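Long-range contact in cycloalternan-forming enzyme (Listeria monocytogenes serovar 1/2a, PDB 5F7U), which is a multidomain carbohydrate-active enzyme of glycoside hydrolase family 31, built round a TIM barrel and carrying a family 6 carbohydrate-binding module: residues 341-349 / 715-726. The protein carries 1 engineered substitution. Numbering follows the deposited sequence.
Sequences KDQNDIVNN and NGKSMMRQMAMD. With MG (magnesium ion), chain H.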
loop_
_atom_site.group_PDB
_atom_site.type_symbol
_atom_site.label_atom_id
_atom_site.label_comp_id
_atom_site.label_asym_id
_atom_site.label_seq_id
_atom_site.Cartn_x
_atom_site.Cartn_y
_atom_site.Cartn_z
ATOM N N LYS A 341 13.813 -8.192 -12.811
ATOM C CA LYS A 341 14.200 -9.552 -12.411
ATOM C C LYS A 341 12.985 -10.331 -11.901
ATOM O O LYS A 341 12.887 -11.558 -12.078
ATOM C CB LYS A 341 15.292 -9.504 -11.329
ATOM C CG LYS A 341 16.571 -8.789 -11.774
ATOM C CD LYS A 341 17.664 -8.776 -10.690
ATOM C CE LYS A 341 17.587 -7.566 -9.742
ATOM N NZ LYS A 341 17.823 -6.257 -10.436
ATOM N N ASP A 342 12.068 -9.595 -11.277
ATOM C CA ASP A 342 10.806 -10.124 -10.765
ATOM C C ASP A 342 9.814 -8.969 -10.550
ATOM O O ASP A 342 10.119 -7.834 -10.911
ATOM C CB ASP A 342 11.036 -10.979 -9.495
ATOM C CG ASP A 342 11.631 -10.210 -8.320
ATOM O OD1 ASP A 342 11.397 -8.994 -8.138
ATOM O OD2 ASP A 342 12.289 -10.883 -7.485
ATOM N N GLN A 343 8.631 -9.232 -9.976
ATOM C CA GLN A 343 7.597 -8.177 -9.897
ATOM C C GLN A 343 8.002 -7.048 -8.969
ATOM O O GLN A 343 7.689 -5.878 -9.222
ATOM C CB GLN A 343 6.236 -8.729 -9.441
ATOM C CG GLN A 343 5.726 -9.873 -10.314
ATOM C CD GLN A 343 5.399 -9.416 -11.728
ATOM O OE1 GLN A 343 6.229 -9.511 -12.642
ATOM N NE2 GLN A 343 4.184 -8.934 -11.920
ATOM N N ASN A 344 8.706 -7.408 -7.891
ATOM C CA ASN A 344 9.147 -6.398 -6.955
ATOM C C ASN A 344 10.248 -5.527 -7.522
ATOM O O ASN A 344 10.339 -4.335 -7.192
ATOM C CB ASN A 344 9.548 -7.058 -5.648
ATOM C CG ASN A 344 8.362 -7.691 -4.963
ATOM O OD1 ASN A 344 7.336 -7.027 -4.769
ATOM N ND2 ASN A 344 8.461 -8.986 -4.657
ATOM N N ASP A 345 11.039 -6.117 -8.410
ATOM C CA ASP A 345 12.059 -5.370 -9.138
ATOM C C ASP A 345 11.432 -4.393 -10.135
ATOM O O ASP A 345 11.994 -3.313 -10.379
ATOM C CB ASP A 345 13.010 -6.312 -9.859
ATOM C CG ASP A 345 14.287 -5.622 -10.277
ATOM O OD1 ASP A 345 14.831 -4.868 -9.442
ATOM O OD2 ASP A 345 14.724 -5.835 -11.423
ATOM N N ILE A 346 10.261 -4.746 -10.685
ATOM C CA ILE A 346 9.526 -3.813 -11.554
ATOM C C ILE A 346 9.132 -2.583 -10.734
ATOM O O ILE A 346 9.332 -1.445 -11.169
ATOM C CB ILE A 346 8.303 -4.485 -12.222
ATOM C CG1 ILE A 346 8.797 -5.504 -13.269
ATOM C CG2 ILE A 346 7.340 -3.454 -12.825
ATOM C CD1 ILE A 346 7.702 -6.433 -13.795
ATOM N N VAL A 347 8.613 -2.822 -9.525
ATOM C CA VAL A 347 8.317 -1.723 -8.594
ATOM C C VAL A 347 9.558 -0.895 -8.263
ATOM O O VAL A 347 9.490 0.349 -8.264
ATOM C CB VAL A 347 7.575 -2.213 -7.323
ATOM C CG1 VAL A 347 7.223 -1.031 -6.410
ATOM C CG2 VAL A 347 6.302 -2.911 -7.761
ATOM N N ASN A 348 10.684 -1.564 -7.988
ATOM C CA ASN A 348 11.927 -0.844 -7.771
ATOM C C ASN A 348 12.275 0.079 -8.955
ATOM O O ASN A 348 12.639 1.242 -8.745
ATOM C CB ASN A 348 13.093 -1.782 -7.488
ATOM C CG ASN A 348 14.349 -1.034 -7.138
ATOM O OD1 ASN A 348 14.408 -0.338 -6.119
ATOM N ND2 ASN A 348 15.349 -1.113 -8.015
ATOM N N ASN A 349 12.156 -0.446 -10.175
ATOM C CA ASN A 349 12.460 0.361 -11.373
ATOM C C ASN A 349 11.536 1.565 -11.489
ATOM O O ASN A 349 11.972 2.652 -11.848
ATOM C CB ASN A 349 12.458 -0.504 -12.644
ATOM C CG ASN A 349 13.568 -1.540 -12.635
ATOM O OD1 ASN A 349 14.533 -1.405 -11.882
ATOM N ND2 ASN A 349 13.438 -2.588 -13.457
ATOM N N ASN A 715 15.349 -0.995 -1.780
ATOM C CA ASN A 715 15.140 -1.939 -2.877
ATOM C C ASN A 715 13.745 -1.951 -3.481
ATOM O O ASN A 715 13.440 -2.791 -4.337
ATOM C CB ASN A 715 15.542 -3.336 -2.409
ATOM C CG ASN A 715 16.986 -3.379 -1.950
ATOM O OD1 ASN A 715 17.876 -2.834 -2.609
ATOM N ND2 ASN A 715 17.219 -3.985 -0.801
ATOM N N GLY A 716 12.907 -1.013 -3.051
ATOM C CA GLY A 716 11.562 -0.887 -3.617
ATOM C C GLY A 716 10.586 -2.010 -3.319
ATOM O O GLY A 716 9.526 -2.096 -3.962
ATOM N N LYS A 717 10.930 -2.897 -2.376
ATOM C CA LYS A 717 10.048 -3.996 -2.003
ATOM C C LYS A 717 9.081 -3.526 -0.918
ATOM O O LYS A 717 9.492 -3.236 0.200
ATOM C CB LYS A 717 10.839 -5.188 -1.497
ATOM C CG LYS A 717 10.001 -6.444 -1.333
ATOM C CD LYS A 717 10.905 -7.632 -1.537
ATOM C CE LYS A 717 10.183 -8.898 -1.210
ATOM N NZ LYS A 717 11.255 -9.924 -1.120
ATOM N N SER A 718 7.794 -3.446 -1.253
ATOM C CA SER A 718 6.811 -2.996 -0.265
ATOM C C SER A 718 6.702 -3.972 0.892
ATOM O O SER A 718 6.976 -5.162 0.737
ATOM C CB SER A 718 5.446 -2.798 -0.932
ATOM O OG SER A 718 5.553 -1.728 -1.868
ATOM N N MET A 719 6.297 -3.457 2.056
ATOM C CA MET A 719 6.213 -4.267 3.274
ATOM C C MET A 719 5.089 -5.300 3.234
ATOM O O MET A 719 5.264 -6.442 3.675
ATOM C CB MET A 719 6.053 -3.366 4.492
ATOM C CG MET A 719 7.350 -2.638 4.819
ATOM S SD MET A 719 7.079 -1.307 5.988
ATOM C CE MET A 719 6.987 -2.231 7.509
ATOM N N MET A 720 3.939 -4.890 2.697
ATOM C CA MET A 720 2.782 -5.770 2.630
ATOM C C MET A 720 2.442 -5.938 1.169
ATOM O O MET A 720 2.239 -4.932 0.499
ATOM C CB MET A 720 1.614 -5.108 3.370
ATOM C CG MET A 720 0.331 -5.909 3.305
ATOM S SD MET A 720 -1.059 -5.157 4.192
ATOM C CE MET A 720 -1.112 -3.594 3.336
ATOM N N ARG A 721 2.396 -7.178 0.663
ATOM C CA ARG A 721 2.243 -7.388 -0.787
ATOM C C ARG A 721 1.169 -8.413 -1.133
ATOM O O ARG A 721 1.060 -9.455 -0.498
ATOM C CB ARG A 721 3.582 -7.843 -1.421
ATOM C CG ARG A 721 4.733 -6.863 -1.231
ATOM C CD ARG A 721 6.084 -7.325 -1.801
ATOM N NE ARG A 721 6.458 -8.681 -1.358
ATOM C CZ ARG A 721 6.776 -9.016 -0.107
ATOM N NH1 ARG A 721 7.083 -10.287 0.189
ATOM N NH2 ARG A 721 6.811 -8.088 0.855
ATOM N N GLN A 722 0.428 -8.119 -2.195
ATOM C CA GLN A 722 -0.577 -9.039 -2.739
ATOM C C GLN A 722 0.214 -10.261 -3.263
ATOM O O GLN A 722 1.381 -10.118 -3.710
ATOM C CB GLN A 722 -1.312 -8.302 -3.865
ATOM C CG GLN A 722 -2.638 -8.922 -4.327
ATOM C CD GLN A 722 -2.410 -10.079 -5.298
ATOM O OE1 GLN A 722 -1.441 -10.081 -6.043
ATOM N NE2 GLN A 722 -3.292 -11.075 -5.276
ATOM N N MET A 723 -0.399 -11.451 -3.227
ATOM C CA MET A 723 0.365 -12.692 -3.463
ATOM C C MET A 723 1.051 -12.769 -4.822
ATOM O O MET A 723 2.152 -13.310 -4.936
ATOM C CB MET A 723 -0.510 -13.939 -3.254
ATOM C CG MET A 723 -1.073 -14.130 -1.840
ATOM S SD MET A 723 0.134 -14.225 -0.512
ATOM C CE MET A 723 1.089 -15.657 -1.035
ATOM N N ALA A 724 0.414 -12.197 -5.845
ATOM C CA ALA A 724 0.948 -12.239 -7.211
ATOM C C ALA A 724 2.201 -11.361 -7.390
ATOM O O ALA A 724 2.896 -11.463 -8.402
ATOM C CB ALA A 724 -0.136 -11.872 -8.238
ATOM N N MET A 725 2.504 -10.502 -6.410
ATOM C CA MET A 725 3.774 -9.759 -6.455
ATOM C C MET A 725 4.955 -10.677 -6.218
ATOM O O MET A 725 6.045 -10.412 -6.732
ATOM C CB MET A 725 3.816 -8.623 -5.422
ATOM C CG MET A 725 2.807 -7.509 -5.643
ATOM S SD MET A 725 2.837 -6.742 -7.265
ATOM C CE MET A 725 4.423 -5.923 -7.234
ATOM N N ASP A 726 4.771 -11.735 -5.429
ATOM C CA ASP A 726 5.860 -12.697 -5.207
ATOM C C ASP A 726 5.734 -13.952 -6.073
ATOM O O ASP A 726 6.741 -14.682 -6.303
ATOM C CB ASP A 726 5.940 -13.107 -3.727
ATOM C CG ASP A 726 6.468 -12.005 -2.816
ATOM O OD1 ASP A 726 6.587 -10.835 -3.231
ATOM O OD2 ASP A 726 6.770 -12.335 -1.648
HETATM MG MG MG H . 16.559 -2.139 -11.986
HETATM O O HOH W 1 2.270 -9.039 -9.838
HETATM O O HOH W 2 7.972 -11.606 -8.484
HETATM O O HOH W 3 7.071 -4.349 -3.917
HETATM O O HOH W 4 12.139 -5.069 -4.780
HETATM O O HOH W 5 15.108 -4.907 -6.557
HETATM O O HOH W 6 16.437 -2.901 -10.132
HETATM O O HOH W 7 16.067 -3.987 -12.742
HETATM O O HOH W 8 18.617 -2.648 -12.047
HETATM O O HOH W 9 16.542 -1.416 -13.961
HETATM O O HOH W 10 17.174 -0.374 -11.206
#
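D726 OD1 is gripped from opposite faces of its carboxylate plane, by N344 ND2 at 3.0 Å and by R721 NE at 2.9 Å. The acceptor lies in the amide plane of N344, yet ND2 approaches from 37° above the carboxylate, the two flat groups standing nearly perpendicular. R721 holds D726 side-on, its NH1 meeting OD2 at 2.8 Å, while NH2 donates to S718 O; together with G743 O, which also takes a bond from NH1, these hold the guanidinium's rotation, and K717 CE covers one of its faces. The paired charges probably keep D726 ionised and a strong acceptor for the amide. N344 OD1 rests 3.2 Å from R721 CD and takes a water proton; the same water accepts from S718 N. Another water links Q343 N to M725 O. An apolar patch adjoins the polar one: M725, bent at chi2 and chi3 (-54° and -67°), curls its CE to 3.6 Å from V347 CG2. G716, at positive phi just after helix 702-715, brings its CA to 4.2 Å from N348 CA. N344, Q343 and V347 thus seat helix 343-354 on an Arg-Asp pair joining edge strand 720-721 to the short helix after it, where the C-terminal beta domain of a family 31 fold begins.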